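Local coordinates for protein extracellular ligand-binding receptor (PDB 4Q6B) that binds leucine outside the cell membrane and probably delivers it to an ABC transporter for uptake, at residues Ala130-Ile135 against Asp339-Lys344; Val119-Pro124 against Arg333-Gly338. All coordinates share one frame; numbering follows the deposited sequence. Where two conformers were deposited one is given.

How the interactions relate
Along the chain, 119-124 comes first: it holds the edge strand 119-121 of the five-stranded parallel sheet and the loop that leads from it into the second lobe, where helix 126-139 carries 130-135. Much later the chain crosses from the first lobe to the second again, through 333-344. Interaction 2 closes the first loop, holding 333-338 to the first lobe's edge strand; interaction 1 closes the second, holding 339-344 to the second lobe's helix. The segments alternate, so the two loops cross. With 119-123 and 333-336 only 26° apart in direction and Val-341 CG2 packed on Pro-124 CB at 3.6 Å, two of the connections between the lobes run side by side.

Interaction 1. Residues Ala130-Ile135 against Asp339-Lys344; sequences ARQLAI and DLVVLK
Gln-132 and Val-341 approach to 7.3 Å between their CA atoms, and Leu-133 and Leu-343 to 7.7 Å between theirs, so one turn of helix 130-135 faces the alternate, inward-facing residues of strand 341-344. The two short axes come within 9.2 Å and run 49° apart in their N-to-C directions, an oblique laying of helix on strand. No hydrogen bond joins the segments, and with 204 Å² buried over both sides the contact is modest and made mainly by aliphatic carbon.

Gln-132 makes the largest single contribution. Its CG stands anti to the carbonyl carbon (chi1 -61°) and the chain then bends at chi2 (-80°), which lays the methylene part alongside Val-341 and carries the amide outward past it. Gln-132 CB meets Val-341 CG1 at 3.8 Å, and Gln-132 CG rests against Val-341 CB at 3.9 Å, the two side chains passing in opposite directions. The amide NE2 points near Asp-339 but stays 4.0 Å from Asp-339 OD1; its hydrogen bond goes instead to Glu-128, one helical turn earlier, which fixes the amide on the helix surface. Further along the strand, Leu-133 and Leu-343 meet through one methyl each, CD2 to CD2 at 3.8 Å, and this is the buried end of an otherwise surface-lying contact.

The strand belongs to the mixed sheet of the second lobe, pairing through Val-342 with Ser-256 and through Leu-343 with Leu-354. Helix 126-139 therefore covers one side of that sheet near its C-terminal strands: Leu-343 also touches Tyr-136, while Ala-130 and Ala-134 turn from the strand to pack on helix 153-168.

Interaction 2. Residues Val119-Pro124 against Arg333-Gly338; sequences VFRNIP and RGDDIG
Gly-334 lies flat against Val-119 and Phe-120, and here the backbones pack tightly. Its CA sends a C-H toward Val-119 O at 3.5 Å, close because no side chain intervenes, and its carbonyl oxygen accepts from Arg-121 N at 3.2 Å (N-H...O 153°). Asp-336 fills the next position inward: its CB presses on Arg-121 O, a buried oxygen with no partner in the model. With CG anti to the backbone N (chi1 -159°), its carboxylate reaches toward Asn-122, and OD2 sits 3.2 Å from Asn-122 CA while bonding to His-328. OD1 accepts from Gly-338 N, an Asx turn just before the chain enters strand 341-347, and from Arg-329 N. In this type I periplasmic binding fold, strand 119-121 and the loop 333-338 leave the first lobe side by side, two of the fold's crossings; the side chain of Ile-123 lies about 6 Å from the bound leucine.

The contact turns polar through the buried Arg-121 and opens to water at Asp-335 and the exposed Arg-333. Arg-121 holds Asp-335 side-on, NE at 3.0 Å and NH1 at 2.8 Å both on OD1, with guanidinium and carboxylate only 3° from coplanar. Its NH2 is bound by Ser-106 O and Ser-108 O, and Ser-106 lines the leucine pocket. One water links Ile-123 O to Asp-336 N. At the exposed end, Arg-333 NH2 completes the salt-bridge network at Asp-335 OD2 (3.2 Å), while its NH1 pairs with Asp-113.

Interaction 1. Residues Ala130-Ile135 against Asp339-Lys344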
# COMPACT_ATOMS: atom_id res chain seq x y z
N ALA A 130 -11.29 -0.96 -0.78
CA ALA A 130 -12.68 -1.07 -0.24
C ALA A 130 -13.66 -1.50 -1.32
O ALA A 130 -14.50 -2.36 -1.08
CB ALA A 130 -13.14 0.28 0.39
N ARG A 131 -13.53 -0.93 -2.51
CA ARG A 131 -14.42 -1.23 -3.63
C ARG A 131 -14.35 -2.71 -4.02
O ARG A 131 -15.37 -3.37 -4.22
CB ARG A 131 -14.05 -0.34 -4.82
CG ARG A 131 -14.99 -0.43 -5.99
CD ARG A 131 -14.73 0.73 -6.96
NE ARG A 131 -13.57 0.52 -7.83
CZ ARG A 131 -13.59 0.67 -9.15
NH1 ARG A 131 -12.49 0.45 -9.85
NH2 ARG A 131 -14.70 1.02 -9.77
N GLN A 132 -13.13 -3.26 -4.08
CA GLN A 132 -12.98 -4.65 -4.50
C GLN A 132 -13.42 -5.57 -3.40
O GLN A 132 -13.96 -6.64 -3.69
CB GLN A 132 -11.51 -4.96 -4.84
CG GLN A 132 -10.99 -4.12 -5.94
CD GLN A 132 -11.41 -4.64 -7.28
OE1 GLN A 132 -11.95 -5.75 -7.38
NE2 GLN A 132 -11.16 -3.86 -8.32
N LEU A 133 -13.18 -5.17 -2.14
CA LEU A 133 -13.65 -6.01 -1.01
C LEU A 133 -15.16 -6.10 -0.97
O LEU A 133 -15.71 -7.20 -0.72
CB LEU A 133 -13.13 -5.53 0.36
CG LEU A 133 -11.67 -5.82 0.64
CD1 LEU A 133 -11.23 -4.94 1.82
CD2 LEU A 133 -11.45 -7.31 0.94
N ALA A 134 -15.84 -4.99 -1.27
CA ALA A 134 -17.31 -5.03 -1.23
C ALA A 134 -17.87 -5.95 -2.30
O ALA A 134 -18.82 -6.72 -2.07
CB ALA A 134 -17.91 -3.64 -1.37
N ILE A 135 -17.27 -5.88 -3.48
CA ILE A 135 -17.70 -6.74 -4.59
C ILE A 135 -17.55 -8.21 -4.24
O ILE A 135 -18.45 -9.00 -4.49
CB ILE A 135 -16.96 -6.40 -5.90
CG1 ILE A 135 -17.53 -5.06 -6.40
CG2 ILE A 135 -17.16 -7.52 -6.96
CD1 ILE A 135 -16.78 -4.45 -7.52
N ASP A 339 -5.39 -2.45 -12.34
CA ASP A 339 -6.06 -3.47 -11.52
C ASP A 339 -5.01 -4.21 -10.67
O ASP A 339 -4.55 -5.31 -11.01
CB ASP A 339 -6.91 -4.45 -12.35
CG ASP A 339 -8.10 -4.99 -11.55
OD1 ASP A 339 -7.94 -5.20 -10.31
OD2 ASP A 339 -9.19 -5.17 -12.13
N LEU A 340 -4.66 -3.59 -9.55
CA LEU A 340 -3.57 -4.06 -8.70
C LEU A 340 -4.05 -4.68 -7.38
O LEU A 340 -3.22 -5.21 -6.64
CB LEU A 340 -2.65 -2.90 -8.33
CG LEU A 340 -2.01 -2.33 -9.59
CD1 LEU A 340 -1.49 -0.94 -9.29
CD2 LEU A 340 -0.88 -3.27 -10.07
N VAL A 341 -5.34 -4.63 -7.07
CA VAL A 341 -5.78 -5.17 -5.78
C VAL A 341 -5.70 -6.71 -5.81
O VAL A 341 -6.17 -7.37 -6.78
CB VAL A 341 -7.20 -4.74 -5.45
CG1 VAL A 341 -7.77 -5.56 -4.21
CG2 VAL A 341 -7.23 -3.23 -5.17
N VAL A 342 -5.17 -7.29 -4.72
CA VAL A 342 -5.11 -8.76 -4.59
C VAL A 342 -5.74 -9.11 -3.24
O VAL A 342 -5.35 -8.54 -2.20
CB VAL A 342 -3.63 -9.20 -4.60
CG1 VAL A 342 -3.47 -10.73 -4.31
CG2 VAL A 342 -2.97 -8.87 -5.94
N LEU A 343 -6.74 -9.97 -3.26
CA LEU A 343 -7.38 -10.41 -2.02
C LEU A 343 -6.66 -11.67 -1.52
O LEU A 343 -6.35 -12.60 -2.29
CB LEU A 343 -8.86 -10.70 -2.24
CG LEU A 343 -9.67 -9.53 -2.81
CD1 LEU A 343 -11.17 -9.83 -2.72
CD2 LEU A 343 -9.39 -8.27 -2.05
N LYS A 344 -6.37 -11.67 -0.22
CA LYS A 344 -5.51 -12.71 0.37
C LYS A 344 -6.20 -13.25 1.58
O LYS A 344 -6.64 -12.47 2.41
CB LYS A 344 -4.20 -12.04 0.82
CG LYS A 344 -3.46 -11.33 -0.32
CD LYS A 344 -2.05 -10.93 0.04
CE LYS A 344 -1.43 -10.18 -1.14
NZ LYS A 344 -0.05 -9.74 -0.87

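Interaction 2. Residues Val119-Pro124 against Arg333-Gly338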
# COMPACT_ATOMS: atom_id res chain seq x y z
N VAL A 119 3.29 14.03 -7.65
CA VAL A 119 3.13 13.09 -6.51
C VAL A 119 2.32 11.88 -6.97
O VAL A 119 1.24 12.02 -7.55
CB VAL A 119 2.40 13.82 -5.36
CG1 VAL A 119 2.04 12.89 -4.23
CG2 VAL A 119 3.24 15.00 -4.83
N PHE A 120 2.83 10.69 -6.69
CA PHE A 120 2.26 9.44 -7.24
C PHE A 120 2.26 8.35 -6.20
O PHE A 120 2.97 8.45 -5.23
CB PHE A 120 3.11 8.95 -8.43
CG PHE A 120 3.15 9.91 -9.61
CD1 PHE A 120 2.29 9.72 -10.67
CD2 PHE A 120 4.02 11.01 -9.62
CE1 PHE A 120 2.30 10.60 -11.75
CE2 PHE A 120 4.07 11.87 -10.71
CZ PHE A 120 3.20 11.66 -11.78
N ARG A 121 1.47 7.30 -6.40
CA ARG A 121 1.71 6.05 -5.65
C ARG A 121 1.54 4.94 -6.63
O ARG A 121 0.82 5.11 -7.59
CB ARG A 121 0.71 5.88 -4.52
CG ARG A 121 -0.72 6.11 -4.93
CD ARG A 121 -1.68 5.63 -3.81
NE ARG A 121 -2.88 6.47 -3.88
CZ ARG A 121 -3.37 7.16 -2.86
NH1 ARG A 121 -4.42 7.97 -3.04
NH2 ARG A 121 -2.81 7.06 -1.66
N ASN A 122 2.22 3.81 -6.42
CA ASN A 122 2.13 2.70 -7.40
C ASN A 122 1.37 1.52 -6.81
O ASN A 122 1.55 0.38 -7.21
CB ASN A 122 3.51 2.27 -7.96
CG ASN A 122 4.38 1.62 -6.91
OD1 ASN A 122 4.18 1.87 -5.71
ND2 ASN A 122 5.32 0.78 -7.32
N ILE A 123 0.46 1.82 -5.88
CA ILE A 123 -0.35 0.79 -5.23
C ILE A 123 -1.78 1.32 -5.19
O ILE A 123 -1.99 2.55 -5.31
CB ILE A 123 0.17 0.49 -3.81
CG1 ILE A 123 0.20 1.79 -2.97
CG2 ILE A 123 1.61 -0.10 -3.87
CD1 ILE A 123 0.15 1.52 -1.55
N PRO A 124 -2.77 0.44 -5.00
CA PRO A 124 -4.16 0.92 -4.91
C PRO A 124 -4.40 1.71 -3.63
O PRO A 124 -3.80 1.42 -2.59
CB PRO A 124 -5.00 -0.37 -4.84
CG PRO A 124 -4.00 -1.47 -4.49
CD PRO A 124 -2.65 -1.03 -4.97
N ARG A 333 -4.18 12.70 -11.36
CA ARG A 333 -3.98 13.10 -9.97
C ARG A 333 -2.87 12.33 -9.32
O ARG A 333 -2.49 12.63 -8.19
CB ARG A 333 -5.29 12.93 -9.20
CG ARG A 333 -6.45 13.53 -9.95
CD ARG A 333 -7.67 13.58 -9.08
NE ARG A 333 -7.59 12.50 -8.10
CZ ARG A 333 -8.07 12.58 -6.86
NH1 ARG A 333 -8.67 13.70 -6.45
NH2 ARG A 333 -7.94 11.55 -6.04
N GLY A 334 -2.31 11.34 -10.02
CA GLY A 334 -1.24 10.56 -9.46
C GLY A 334 -1.66 9.25 -8.83
O GLY A 334 -0.76 8.52 -8.39
N ASP A 335 -2.95 8.92 -8.80
CA ASP A 335 -3.37 7.58 -8.36
C ASP A 335 -2.97 6.53 -9.39
O ASP A 335 -2.89 6.82 -10.59
CB ASP A 335 -4.88 7.51 -8.15
CG ASP A 335 -5.30 8.17 -6.82
OD1 ASP A 335 -4.65 7.87 -5.81
OD2 ASP A 335 -6.22 9.00 -6.81
N ASP A 336 -2.71 5.32 -8.92
CA ASP A 336 -2.47 4.20 -9.82
C ASP A 336 -3.80 3.51 -10.05
O ASP A 336 -4.42 2.98 -9.10
CB ASP A 336 -1.43 3.24 -9.21
CG ASP A 336 -0.76 2.35 -10.26
OD1 ASP A 336 -1.42 2.00 -11.29
OD2 ASP A 336 0.43 1.99 -10.07
N ILE A 337 -4.28 3.56 -11.29
CA ILE A 337 -5.61 3.06 -11.53
C ILE A 337 -5.55 1.66 -12.12
O ILE A 337 -6.57 1.14 -12.52
CB ILE A 337 -6.47 3.98 -12.44
CG1 ILE A 337 -5.83 4.19 -13.83
CG2 ILE A 337 -6.67 5.34 -11.77
CD1 ILE A 337 -6.70 5.00 -14.83
N GLY A 338 -4.36 1.05 -12.11
CA GLY A 338 -4.25 -0.31 -12.65
C GLY A 338 -5.03 -1.30 -11.79
O GLY A 338 -5.30 -1.00 -10.63
O HOH W 1 -7.41 8.20 -4.42
O HOH W 2 -3.48 4.63 -6.07